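Local coordinates for protein P450 epoxidase (Sorangium cellulosum, PDB 1Q5D) that binds a haem at the centre of a cytochrome P450 fold, as a member of the haem-thiolate P450 family, at residues R156-L161 with G249-A254; I260-F265 with D292-F297; L356-G361 with L370-A375. One frame throughout, in Å; residues are numbered along the deposited sequence.

Contact 1. Residues R156-L161 with G249-A254; sequences RAISAL and GAIIAA. With HEM (protoporphyrin IX containing Fe), chain B.
I158 reaches from helix 154-161 onto I251 and I252, which follow A250 in helix 241-255; A250 borders the bound 7,11-dihydroxy-8,8,10,12,16-pentamethyl-3-[1-methyl-2-(2-methyl-thiazol-4-yl)vinyl]-4,17-dioxabicyclo[14.1.0]heptadecane-5,9-dione. At I251 the closest approach is to the backbone. The extended arm of I158 (chi2 179°) carries its terminal methyl CD1 to 3.5 Å from I251 O. I158 CD1 also stands 4.2 Å from the vinyl carbon HEM CBC, so methyl, carbonyl and vinyl meet. The branch methyls come together more loosely, I158 CG2 to I251 CG2 at 4.4 Å. I251 CG2 also turns to the cofactor, 3.8 Å from HEM CBC, while F114 lies against its side chain. I252 follows on the flank of the helix. Its CG1 meets CG2 of I158 at 3.9 Å, the two side chains crossing at a slant, and I158 CD1 also lies near the I252 backbone. F175 of helix 169-182 packs on I252 as well. At A254 the helix leaves I158 and comes down on the porphyrin: the methyl CB is 3.4 Å from the meso carbon HEM CHD. Its carbonyl oxygen has two donors, T258 OG1 and the iron-bound water, which donates to A254 O over 3.1 Å. The water sits 2.2 Å from the iron, so the carbonyl helps to fix the axial ligand. A254 opens the Ala-Gly-Thr-Asp-Thr-Thr run that is the signature of the long distal helix of P450s, whose course is interrupted here between 255 and 257. Helix 154-161, probably the E helix of the family, thus backs that long helix just where it crosses the water-bearing, distal face of the haem.

Contact 2. Residues I260-F265 with D292-F297; sequences IYLIAF and DEVLRF
L262 and F265 meet V294 and L295 in a buried, wholly apolar crossing of two helices, the second half of the long distal helix of P450s (257-272) and the K helix (287-297). The short segments run almost perpendicular, at 95°, with axes 9.9 Å apart, and few residues of each meet. L262 swings CG anti to its backbone nitrogen (chi1 170°), which brings CD1 over the branch point of L295, 3.8 Å from L295 CG. Both L295 methyls are nearly as near to that one carbon, and the two leucine side chains stand about at right angles. V294 CG1 fits between F265 and L262, 3.8 Å from F265 CB and looser, 4.5 Å, from L262 CD1; F265 offers its stem and backbone rather than its ring. E293 and R296 turn from this face and form the ExxR pair of the K helix. R296 holds the carboxylate side-on, NE to E293 OE2 at 2.9 Å and NH2 to E293 OE1 at 2.8 Å. Both oxygens lie in the guanidinium plane, but the carboxylate is tilted from it by about 30°. R350 adds a second arginine at OE1, giving the family's Glu-Arg-Arg triad, and R296 NH1 reaches the carbonyls of L334 and P343. Between the two segments the fit is apolar and without directional bonds, whereas E293 and R296 tie the helix to neighbouring loops by ionic and carbonyl hydrogen bonds.

Contact 3. Residues L356-G361 with L370-A375; sequences LAYGRG and LARLEA. With HEM (protoporphyrin IX containing Fe), chain B.
The phenol ring of Y358 slants across the haem towards the start of helix 368-385, with A371 CB, R372 NH2 and HEM C3B all approaching it obliquely. Its CE2 is 3.5 Å from HEM C3B, and its OH is 4.0 Å from the methyl CB of A371. That methyl in turn touches the haem vinyl, A371 CB to HEM CBB at 3.4 Å, so ring, alanine and vinyl close on one another. The second flat group, the R360 guanidinium, has L356 CD2 over the centre of one face, and its NH1 bonds to G359 O at 2.9 Å, from above the carbonyl plane. Y358 begins the family's haem-binding signature, here Tyr-Gly-Arg-Gly-Pro-His-Val-Cys-Pro-Gly, with tyrosine where phenylalanine is usual; its cysteine, C365, is presumably the second axial ligand of the iron and is hydrogen-bonded to Y358, backbone to backbone. A type I turn from L356 to G359, closed by G359 N to L356 O at 2.7 Å, leads the chain onto the cofactor. G359 N lies 3.7 Å from HEM CMA; the backbone angles (phi 84°, psi -178°) and the nearby haem CAA suit a residue without a side chain. R372 meets Y358 along its length, CG lying 4.2 Å from Y358 OH and NH2 slanting to the ring, while NE reaches the carboxylate of D292 in a salt bridge. L370 CD2 touches the other vinyl at HEM CBC, 3.9 Å away.

Overall arrangement
All three contacts are essentially core, though R372 in contact 3 is partly exposed. Contacts 1 and 3 take the haem from opposite faces, contact 1 on the water side, contact 3 on the other side. Contacts 1 and 2 use successive helices, 241-255 and 257-272, and do not touch. Contact 2 leans directly on contact 3: L262 and L295 close around the hydroxyl of Y358, and a salt bridge joins the two contacts. Contact 1 meets contact 3 where A157 packs on E374. Chemistry follows place: isoleucines and a carbonyl in contact 1, plain aliphatic packing in contact 2, an aromatic ring and tight turn in contact 3.

Contact 1. Residues R156-L161 with G249-A254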
loop_
_atom_site.group_PDB
_atom_site.type_symbol
_atom_site.label_atom_id
_atom_site.label_comp_id
_atom_site.label_asym_id
_atom_site.label_seq_id
_atom_site.Cartn_x
_atom_site.Cartn_y
_atom_site.Cartn_z
ATOM N N ARG A 156 7.729 -5.145 11.470
ATOM C CA ARG A 156 7.601 -5.629 12.850
ATOM C C ARG A 156 6.136 -5.972 13.112
ATOM O O ARG A 156 5.829 -7.025 13.676
ATOM C CB ARG A 156 8.128 -4.610 13.864
ATOM C CG ARG A 156 7.894 -5.026 15.337
ATOM C CD ARG A 156 9.030 -5.867 15.965
ATOM N NE ARG A 156 9.341 -7.093 15.222
ATOM C CZ ARG A 156 8.836 -8.291 15.494
ATOM N NH1 ARG A 156 7.984 -8.450 16.505
ATOM N NH2 ARG A 156 9.186 -9.344 14.759
ATOM N N ALA A 157 5.227 -5.104 12.664
ATOM C CA ALA A 157 3.788 -5.321 12.861
ATOM C C ALA A 157 3.332 -6.622 12.221
ATOM O O ALA A 157 2.669 -7.465 12.855
ATOM C CB ALA A 157 2.991 -4.154 12.258
ATOM N N ILE A 158 3.664 -6.780 10.939
ATOM C CA ILE A 158 3.290 -7.987 10.229
ATOM C C ILE A 158 3.931 -9.233 10.862
ATOM O O ILE A 158 3.278 -10.258 10.997
ATOM C CB ILE A 158 3.671 -7.879 8.734
ATOM C CG1 ILE A 158 2.802 -6.816 8.055
ATOM C CG2 ILE A 158 3.499 -9.214 8.043
ATOM C CD1 ILE A 158 3.116 -6.600 6.572
ATOM N N SER A 159 5.204 -9.134 11.220
ATOM C CA SER A 159 5.921 -10.256 11.840
ATOM C C SER A 159 5.338 -10.640 13.199
ATOM O O SER A 159 5.322 -11.813 13.565
ATOM C CB SER A 159 7.392 -9.926 12.006
ATOM O OG SER A 159 8.081 -10.163 10.794
ATOM N N ALA A 160 4.886 -9.646 13.950
ATOM C CA ALA A 160 4.183 -9.900 15.204
ATOM C C ALA A 160 2.887 -10.660 14.929
ATOM O O ALA A 160 2.559 -11.622 15.627
ATOM C CB ALA A 160 3.907 -8.586 15.932
ATOM N N LEU A 161 2.150 -10.246 13.893
ATOM C CA LEU A 161 0.904 -10.921 13.533
ATOM C C LEU A 161 1.168 -12.366 13.088
ATOM O O LEU A 161 0.339 -13.269 13.301
ATOM C CB LEU A 161 0.190 -10.136 12.427
ATOM C CG LEU A 161 -1.052 -10.747 11.769
ATOM C CD1 LEU A 161 -2.273 -10.646 12.690
ATOM C CD2 LEU A 161 -1.333 -10.080 10.426
ATOM N N GLY A 249 2.725 -14.271 1.361
ATOM C CA GLY A 249 3.681 -13.464 0.630
ATOM C C GLY A 249 3.100 -12.110 0.253
ATOM O O GLY A 249 3.765 -11.075 0.348
ATOM N N ALA A 250 1.843 -12.124 -0.168
ATOM C CA ALA A 250 1.172 -10.900 -0.603
ATOM C C ALA A 250 0.919 -9.956 0.569
ATOM O O ALA A 250 1.094 -8.736 0.454
ATOM C CB ALA A 250 -0.125 -11.240 -1.344
ATOM N N ILE A 251 0.563 -10.522 1.719
ATOM C CA ILE A 251 0.366 -9.722 2.914
ATOM C C ILE A 251 1.637 -8.971 3.303
ATOM O O ILE A 251 1.591 -7.788 3.636
ATOM C CB ILE A 251 -0.149 -10.596 4.097
ATOM C CG1 ILE A 251 -1.621 -10.967 3.864
ATOM C CG2 ILE A 251 0.015 -9.828 5.401
ATOM C CD1 ILE A 251 -2.167 -12.068 4.761
ATOM N N ILE A 252 2.774 -9.654 3.253
ATOM C CA ILE A 252 4.041 -9.008 3.557
ATOM C C ILE A 252 4.375 -7.921 2.539
ATOM O O ILE A 252 4.762 -6.816 2.909
ATOM C CB ILE A 252 5.180 -10.049 3.637
ATOM C CG1 ILE A 252 4.936 -10.970 4.848
ATOM C CG2 ILE A 252 6.511 -9.331 3.774
ATOM C CD1 ILE A 252 5.725 -12.258 4.868
ATOM N N ALA A 253 4.243 -8.251 1.260
ATOM C CA ALA A 253 4.584 -7.318 0.190
ATOM C C ALA A 253 3.605 -6.117 0.100
ATOM O O ALA A 253 3.993 -4.995 -0.257
ATOM C CB ALA A 253 4.632 -8.063 -1.135
ATOM N N ALA A 254 2.337 -6.364 0.391
ATOM C CA ALA A 254 1.340 -5.310 0.275
ATOM C C ALA A 254 1.362 -4.378 1.479
ATOM O O ALA A 254 1.008 -3.198 1.364
ATOM C CB ALA A 254 -0.060 -5.903 0.081
HETATM C CHA HEM B . -5.282 -4.424 -1.421
HETATM C CHB HEM B . -4.068 0.099 -0.279
HETATM C CHC HEM B . -1.937 -1.505 3.786
HETATM C CHD HEM B . -2.637 -6.034 2.337
HETATM C C1A HEM B . -5.215 -3.056 -1.414
HETATM C C2A HEM B . -5.869 -2.171 -2.351
HETATM C C3A HEM B . -5.519 -0.921 -2.049
HETATM C C4A HEM B . -4.640 -0.975 -0.904
HETATM C CMA HEM B . -5.986 0.363 -2.789
HETATM C CAA HEM B . -6.805 -2.622 -3.497
HETATM C CBA HEM B . -6.043 -2.680 -4.825
HETATM C CGA HEM B . -7.012 -3.026 -5.943
HETATM O O1A HEM B . -6.557 -3.249 -7.107
HETATM O O2A HEM B . -8.245 -3.101 -5.672
HETATM C C1B HEM B . -3.399 0.022 0.908
HETATM C C2B HEM B . -2.900 1.175 1.615
HETATM C C3B HEM B . -2.302 0.746 2.714
HETATM C C4B HEM B . -2.399 -0.698 2.764
HETATM C CMB HEM B . -2.994 2.661 1.173
HETATM C CAB HEM B . -1.661 1.717 3.720
HETATM C CBB HEM B . -0.743 1.318 4.594
HETATM C C1C HEM B . -1.969 -2.867 3.784
HETATM C C2C HEM B . -1.501 -3.740 4.838
HETATM C C3C HEM B . -1.700 -4.994 4.420
HETATM C C4C HEM B . -2.309 -4.941 3.105
HETATM C CMC HEM B . -0.896 -3.236 6.175
HETATM C CAC HEM B . -1.393 -6.336 5.109
HETATM C CBC HEM B . -1.095 -6.387 6.405
HETATM C C1D HEM B . -3.351 -6.007 1.165
HETATM C C2D HEM B . -3.634 -7.178 0.388
HETATM C C3D HEM B . -4.461 -6.690 -0.778
HETATM C C4D HEM B . -4.574 -5.268 -0.599
HETATM C CMD HEM B . -3.206 -8.621 0.700
HETATM C CAD HEM B . -5.071 -7.537 -1.908
HETATM C CBD HEM B . -6.565 -7.639 -1.575
HETATM C CGD HEM B . -7.294 -8.427 -2.635
HETATM O O1D HEM B . -6.883 -8.340 -3.820
HETATM O O2D HEM B . -8.279 -9.152 -2.302
HETATM N NA HEM B . -4.469 -2.301 -0.536
HETATM N NB HEM B . -3.090 -1.134 1.627
HETATM N NC HEM B . -2.439 -3.635 2.749
HETATM N ND HEM B . -3.908 -4.896 0.555
HETATM FE FE HEM B . -3.609 -2.962 1.186
HETATM O O HOH W 1 -1.757 -2.947 -0.014
#

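Contact 2. Residues I260-F265 with D292-F297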
loop_
_atom_site.group_PDB
_atom_site.type_symbol
_atom_site.label_atom_id
_atom_site.label_comp_id
_atom_site.label_asym_id
_atom_site.label_seq_id
_atom_site.Cartn_x
_atom_site.Cartn_y
_atom_site.Cartn_z
ATOM N N ILE A 260 4.840 2.318 5.363
ATOM C CA ILE A 260 5.964 3.213 5.547
ATOM C C ILE A 260 5.593 4.602 5.018
ATOM O O ILE A 260 5.835 5.633 5.672
ATOM C CB ILE A 260 7.218 2.652 4.792
ATOM C CG1 ILE A 260 7.642 1.288 5.368
ATOM C CG2 ILE A 260 8.382 3.658 4.832
ATOM C CD1 ILE A 260 8.870 0.665 4.664
ATOM N N TYR A 261 5.019 4.640 3.821
ATOM C CA TYR A 261 4.697 5.935 3.219
ATOM C C TYR A 261 3.527 6.631 3.911
ATOM O O TYR A 261 3.513 7.842 4.035
ATOM C CB TYR A 261 4.512 5.808 1.709
ATOM C CG TYR A 261 5.805 5.318 1.088
ATOM C CD1 TYR A 261 7.005 5.916 1.420
ATOM C CD2 TYR A 261 5.831 4.226 0.228
ATOM C CE1 TYR A 261 8.202 5.468 0.889
ATOM C CE2 TYR A 261 7.027 3.766 -0.301
ATOM C CZ TYR A 261 8.205 4.401 0.047
ATOM O OH TYR A 261 9.400 3.974 -0.466
ATOM N N LEU A 262 2.569 5.861 4.395
ATOM C CA LEU A 262 1.483 6.459 5.183
ATOM C C LEU A 262 2.028 7.229 6.391
ATOM O O LEU A 262 1.670 8.410 6.639
ATOM C CB LEU A 262 0.494 5.373 5.627
ATOM C CG LEU A 262 -0.562 5.795 6.661
ATOM C CD1 LEU A 262 -1.352 7.004 6.123
ATOM C CD2 LEU A 262 -1.507 4.631 6.962
ATOM N N ILE A 263 2.891 6.558 7.146
ATOM C CA ILE A 263 3.511 7.152 8.308
ATOM C C ILE A 263 4.323 8.377 7.903
ATOM O O ILE A 263 4.203 9.442 8.515
ATOM C CB ILE A 263 4.402 6.108 9.043
ATOM C CG1 ILE A 263 3.530 4.986 9.627
ATOM C CG2 ILE A 263 5.210 6.786 10.141
ATOM C CD1 ILE A 263 4.289 3.768 10.115
ATOM N N ALA A 264 5.158 8.236 6.877
ATOM C CA ALA A 264 5.986 9.360 6.438
ATOM C C ALA A 264 5.150 10.523 5.910
ATOM O O ALA A 264 5.384 11.686 6.270
ATOM C CB ALA A 264 7.020 8.904 5.389
ATOM N N PHE A 265 4.174 10.213 5.060
ATOM C CA PHE A 265 3.312 11.243 4.492
ATOM C C PHE A 265 2.493 11.921 5.620
ATOM O O PHE A 265 2.211 13.117 5.569
ATOM C CB PHE A 265 2.348 10.628 3.480
ATOM C CG PHE A 265 2.867 10.582 2.050
ATOM C CD1 PHE A 265 4.061 9.952 1.734
ATOM C CD2 PHE A 265 2.130 11.137 1.030
ATOM C CE1 PHE A 265 4.516 9.896 0.400
ATOM C CE2 PHE A 265 2.577 11.090 -0.304
ATOM C CZ PHE A 265 3.774 10.462 -0.605
ATOM N N ASP A 292 -6.646 9.268 7.601
ATOM C CA ASP A 292 -7.437 8.962 6.413
ATOM C C ASP A 292 -7.391 10.135 5.430
ATOM O O ASP A 292 -7.337 9.946 4.201
ATOM C CB ASP A 292 -8.884 8.618 6.782
ATOM C CG ASP A 292 -9.000 7.309 7.541
ATOM O OD1 ASP A 292 -8.123 6.432 7.374
ATOM O OD2 ASP A 292 -9.938 7.057 8.327
ATOM N N GLU A 293 -7.424 11.340 5.969
ATOM C CA GLU A 293 -7.323 12.540 5.143
ATOM C C GLU A 293 -5.925 12.674 4.508
ATOM O O GLU A 293 -5.781 13.270 3.457
ATOM C CB GLU A 293 -7.694 13.790 5.954
ATOM C CG GLU A 293 -7.359 15.122 5.290
ATOM C CD GLU A 293 -8.242 15.450 4.107
ATOM O OE1 GLU A 293 -8.320 16.645 3.736
ATOM O OE2 GLU A 293 -8.871 14.539 3.551
ATOM N N VAL A 294 -4.896 12.126 5.150
ATOM C CA VAL A 294 -3.563 12.158 4.546
ATOM C C VAL A 294 -3.616 11.437 3.201
ATOM O O VAL A 294 -3.115 11.949 2.191
ATOM C CB VAL A 294 -2.493 11.502 5.443
ATOM C CG1 VAL A 294 -1.198 11.216 4.635
ATOM C CG2 VAL A 294 -2.177 12.373 6.627
ATOM N N LEU A 295 -4.253 10.262 3.182
ATOM C CA LEU A 295 -4.351 9.456 1.964
ATOM C C LEU A 295 -5.341 10.004 0.961
ATOM O O LEU A 295 -5.223 9.740 -0.236
ATOM C CB LEU A 295 -4.705 8.002 2.279
ATOM C CG LEU A 295 -3.618 7.219 3.018
ATOM C CD1 LEU A 295 -4.057 5.813 3.286
ATOM C CD2 LEU A 295 -2.291 7.224 2.245
ATOM N N ARG A 296 -6.319 10.759 1.449
ATOM C CA ARG A 296 -7.296 11.401 0.575
ATOM C C ARG A 296 -6.644 12.620 -0.109
ATOM O O ARG A 296 -6.719 12.786 -1.337
ATOM C CB ARG A 296 -8.539 11.798 1.413
ATOM C CG ARG A 296 -9.803 12.120 0.602
ATOM C CD ARG A 296 -9.751 13.473 -0.158
ATOM N NE ARG A 296 -9.266 14.606 0.637
ATOM C CZ ARG A 296 -8.951 15.803 0.123
ATOM N NH1 ARG A 296 -9.045 16.010 -1.182
ATOM N NH2 ARG A 296 -8.542 16.798 0.901
ATOM N N PHE A 297 -5.992 13.460 0.689
ATOM C CA PHE A 297 -5.449 14.726 0.215
ATOM C C PHE A 297 -4.154 14.504 -0.567
ATOM O O PHE A 297 -3.914 15.162 -1.594
ATOM C CB PHE A 297 -5.148 15.646 1.402
ATOM C CG PHE A 297 -4.327 16.864 1.047
ATOM C CD1 PHE A 297 -4.855 17.864 0.248
ATOM C CD2 PHE A 297 -3.043 17.026 1.546
ATOM C CE1 PHE A 297 -4.112 18.986 -0.077
ATOM C CE2 PHE A 297 -2.297 18.150 1.231
ATOM C CZ PHE A 297 -2.827 19.135 0.423
#

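Contact 3. Residues L356-G361 with L370-A375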
loop_
_atom_site.group_PDB
_atom_site.type_symbol
_atom_site.label_atom_id
_atom_site.label_comp_id
_atom_site.label_asym_id
_atom_site.label_seq_id
_atom_site.Cartn_x
_atom_site.Cartn_y
_atom_site.Cartn_z
ATOM N N LEU A 356 -11.136 6.612 -1.581
ATOM C CA LEU A 356 -10.972 5.271 -2.182
ATOM C C LEU A 356 -9.562 4.707 -1.930
ATOM O O LEU A 356 -9.179 3.665 -2.493
ATOM C CB LEU A 356 -11.211 5.316 -3.707
ATOM C CG LEU A 356 -12.546 5.852 -4.234
ATOM C CD1 LEU A 356 -12.447 6.295 -5.697
ATOM C CD2 LEU A 356 -13.608 4.793 -4.096
ATOM N N ALA A 357 -8.814 5.397 -1.084
ATOM C CA ALA A 357 -7.413 5.074 -0.768
ATOM C C ALA A 357 -7.174 3.591 -0.438
ATOM O O ALA A 357 -6.120 3.036 -0.773
ATOM C CB ALA A 357 -6.909 5.979 0.354
ATOM N N TYR A 358 -8.155 2.940 0.194
ATOM C CA TYR A 358 -8.021 1.521 0.533
ATOM C C TYR A 358 -8.882 0.634 -0.345
ATOM O O TYR A 358 -9.132 -0.526 -0.006
ATOM C CB TYR A 358 -8.359 1.270 2.003
ATOM C CG TYR A 358 -7.373 1.869 2.973
ATOM C CD1 TYR A 358 -7.614 3.102 3.566
ATOM C CD2 TYR A 358 -6.194 1.198 3.307
ATOM C CE1 TYR A 358 -6.716 3.652 4.468
ATOM C CE2 TYR A 358 -5.281 1.758 4.211
ATOM C CZ TYR A 358 -5.554 2.975 4.785
ATOM O OH TYR A 358 -4.680 3.532 5.694
ATOM N N GLY A 359 -9.349 1.179 -1.473
ATOM C CA GLY A 359 -10.081 0.392 -2.438
ATOM C C GLY A 359 -11.570 0.255 -2.128
ATOM O O GLY A 359 -12.050 0.801 -1.135
ATOM N N ARG A 360 -12.264 -0.503 -2.984
ATOM C CA ARG A 360 -13.706 -0.779 -2.876
ATOM C C ARG A 360 -14.007 -2.158 -3.432
ATOM O O ARG A 360 -13.307 -2.651 -4.322
ATOM C CB ARG A 360 -14.519 0.237 -3.698
ATOM C CG ARG A 360 -14.668 1.601 -3.069
ATOM C CD ARG A 360 -15.487 1.629 -1.777
ATOM N NE ARG A 360 -15.643 2.999 -1.287
ATOM C CZ ARG A 360 -14.731 3.672 -0.610
ATOM N NH1 ARG A 360 -13.548 3.117 -0.319
ATOM N NH2 ARG A 360 -14.975 4.920 -0.231
ATOM N N GLY A 361 -15.063 -2.785 -2.929
ATOM C CA GLY A 361 -15.469 -4.078 -3.443
ATOM C C GLY A 361 -14.761 -5.257 -2.802
ATOM O O GLY A 361 -14.209 -5.151 -1.705
ATOM N N LEU A 370 -4.980 -2.668 10.410
ATOM C CA LEU A 370 -3.583 -2.752 10.822
ATOM C C LEU A 370 -2.797 -1.488 10.452
ATOM O O LEU A 370 -2.084 -0.927 11.281
ATOM C CB LEU A 370 -2.932 -4.021 10.264
ATOM C CG LEU A 370 -1.508 -4.366 10.735
ATOM C CD1 LEU A 370 -1.404 -4.301 12.254
ATOM C CD2 LEU A 370 -1.132 -5.746 10.243
ATOM N N ALA A 371 -2.965 -1.014 9.220
ATOM C CA ALA A 371 -2.314 0.214 8.784
ATOM C C ALA A 371 -2.688 1.417 9.655
ATOM O O ALA A 371 -1.831 2.188 10.081
ATOM C CB ALA A 371 -2.673 0.500 7.312
ATOM N N ARG A 372 -3.981 1.583 9.914
ATOM C CA ARG A 372 -4.422 2.735 10.681
ATOM C C ARG A 372 -3.868 2.660 12.095
ATOM O O ARG A 372 -3.443 3.666 12.638
ATOM C CB ARG A 372 -5.950 2.811 10.723
ATOM C CG ARG A 372 -6.607 3.345 9.433
ATOM C CD ARG A 372 -8.150 3.185 9.423
ATOM N NE ARG A 372 -8.802 3.735 8.225
ATOM C CZ ARG A 372 -9.954 3.289 7.730
ATOM N NH1 ARG A 372 -10.588 2.270 8.320
ATOM N NH2 ARG A 372 -10.472 3.839 6.623
ATOM N N LEU A 373 -3.859 1.459 12.669
ATOM C CA LEU A 373 -3.312 1.264 14.024
ATOM C C LEU A 373 -1.835 1.599 14.087
ATOM O O LEU A 373 -1.382 2.349 14.966
ATOM C CB LEU A 373 -3.550 -0.160 14.528
ATOM C CG LEU A 373 -2.929 -0.444 15.916
ATOM C CD1 LEU A 373 -3.595 0.425 16.965
ATOM C CD2 LEU A 373 -3.034 -1.924 16.271
ATOM N N GLU A 374 -1.057 1.050 13.154
ATOM C CA GLU A 374 0.361 1.348 13.148
ATOM C C GLU A 374 0.617 2.833 13.037
ATOM O O GLU A 374 1.478 3.378 13.730
ATOM C CB GLU A 374 1.062 0.660 11.974
ATOM C CG GLU A 374 0.983 -0.853 11.982
ATOM C CD GLU A 374 1.726 -1.426 10.797
ATOM O OE1 GLU A 374 2.906 -1.045 10.612
ATOM O OE2 GLU A 374 1.144 -2.244 10.064
ATOM N N ALA A 375 -0.108 3.490 12.137
ATOM C CA ALA A 375 0.121 4.909 11.912
ATOM C C ALA A 375 -0.351 5.748 13.102
ATOM O O ALA A 375 0.278 6.736 13.467
ATOM C CB ALA A 375 -0.551 5.366 10.613
HETATM C CHA HEM B . -5.282 -4.424 -1.421
HETATM C CHB HEM B . -4.068 0.099 -0.279
HETATM C CHC HEM B . -1.937 -1.505 3.786
HETATM C CHD HEM B . -2.637 -6.034 2.337
HETATM C C1A HEM B . -5.215 -3.056 -1.414
HETATM C C2A HEM B . -5.869 -2.171 -2.351
HETATM C C3A HEM B . -5.519 -0.921 -2.049
HETATM C C4A HEM B . -4.640 -0.975 -0.904
HETATM C CMA HEM B . -5.986 0.363 -2.789
HETATM C CAA HEM B . -6.805 -2.622 -3.497
HETATM C CBA HEM B . -6.043 -2.680 -4.825
HETATM C CGA HEM B . -7.012 -3.026 -5.943
HETATM O O1A HEM B . -6.557 -3.249 -7.107
HETATM O O2A HEM B . -8.245 -3.101 -5.672
HETATM C C1B HEM B . -3.399 0.022 0.908
HETATM C C2B HEM B . -2.900 1.175 1.615
HETATM C C3B HEM B . -2.302 0.746 2.714
HETATM C C4B HEM B . -2.399 -0.698 2.764
HETATM C CMB HEM B . -2.994 2.661 1.173
HETATM C CAB HEM B . -1.661 1.717 3.720
HETATM C CBB HEM B . -0.743 1.318 4.594
HETATM C C1C HEM B . -1.969 -2.867 3.784
HETATM C C2C HEM B . -1.501 -3.740 4.838
HETATM C C3C HEM B . -1.700 -4.994 4.420
HETATM C C4C HEM B . -2.309 -4.941 3.105
HETATM C CMC HEM B . -0.896 -3.236 6.175
HETATM C CAC HEM B . -1.393 -6.336 5.109
HETATM C CBC HEM B . -1.095 -6.387 6.405
HETATM C C1D HEM B . -3.351 -6.007 1.165
HETATM C C2D HEM B . -3.634 -7.178 0.388
HETATM C C3D HEM B . -4.461 -6.690 -0.778
HETATM C C4D HEM B . -4.574 -5.268 -0.599
HETATM C CMD HEM B . -3.206 -8.621 0.700
HETATM C CAD HEM B . -5.071 -7.537 -1.908
HETATM C CBD HEM B . -6.565 -7.639 -1.575
HETATM C CGD HEM B . -7.294 -8.427 -2.635
HETATM O O1D HEM B . -6.883 -8.340 -3.820
HETATM O O2D HEM B . -8.279 -9.152 -2.302
HETATM N NA HEM B . -4.469 -2.301 -0.536
HETATM N NB HEM B . -3.090 -1.134 1.627
HETATM N NC HEM B . -2.439 -3.635 2.749
HETATM N ND HEM B . -3.908 -4.896 0.555
HETATM FE FE HEM B . -3.609 -2.962 1.186
HETATM O O HOH W 1 -1.757 -2.947 -0.014
#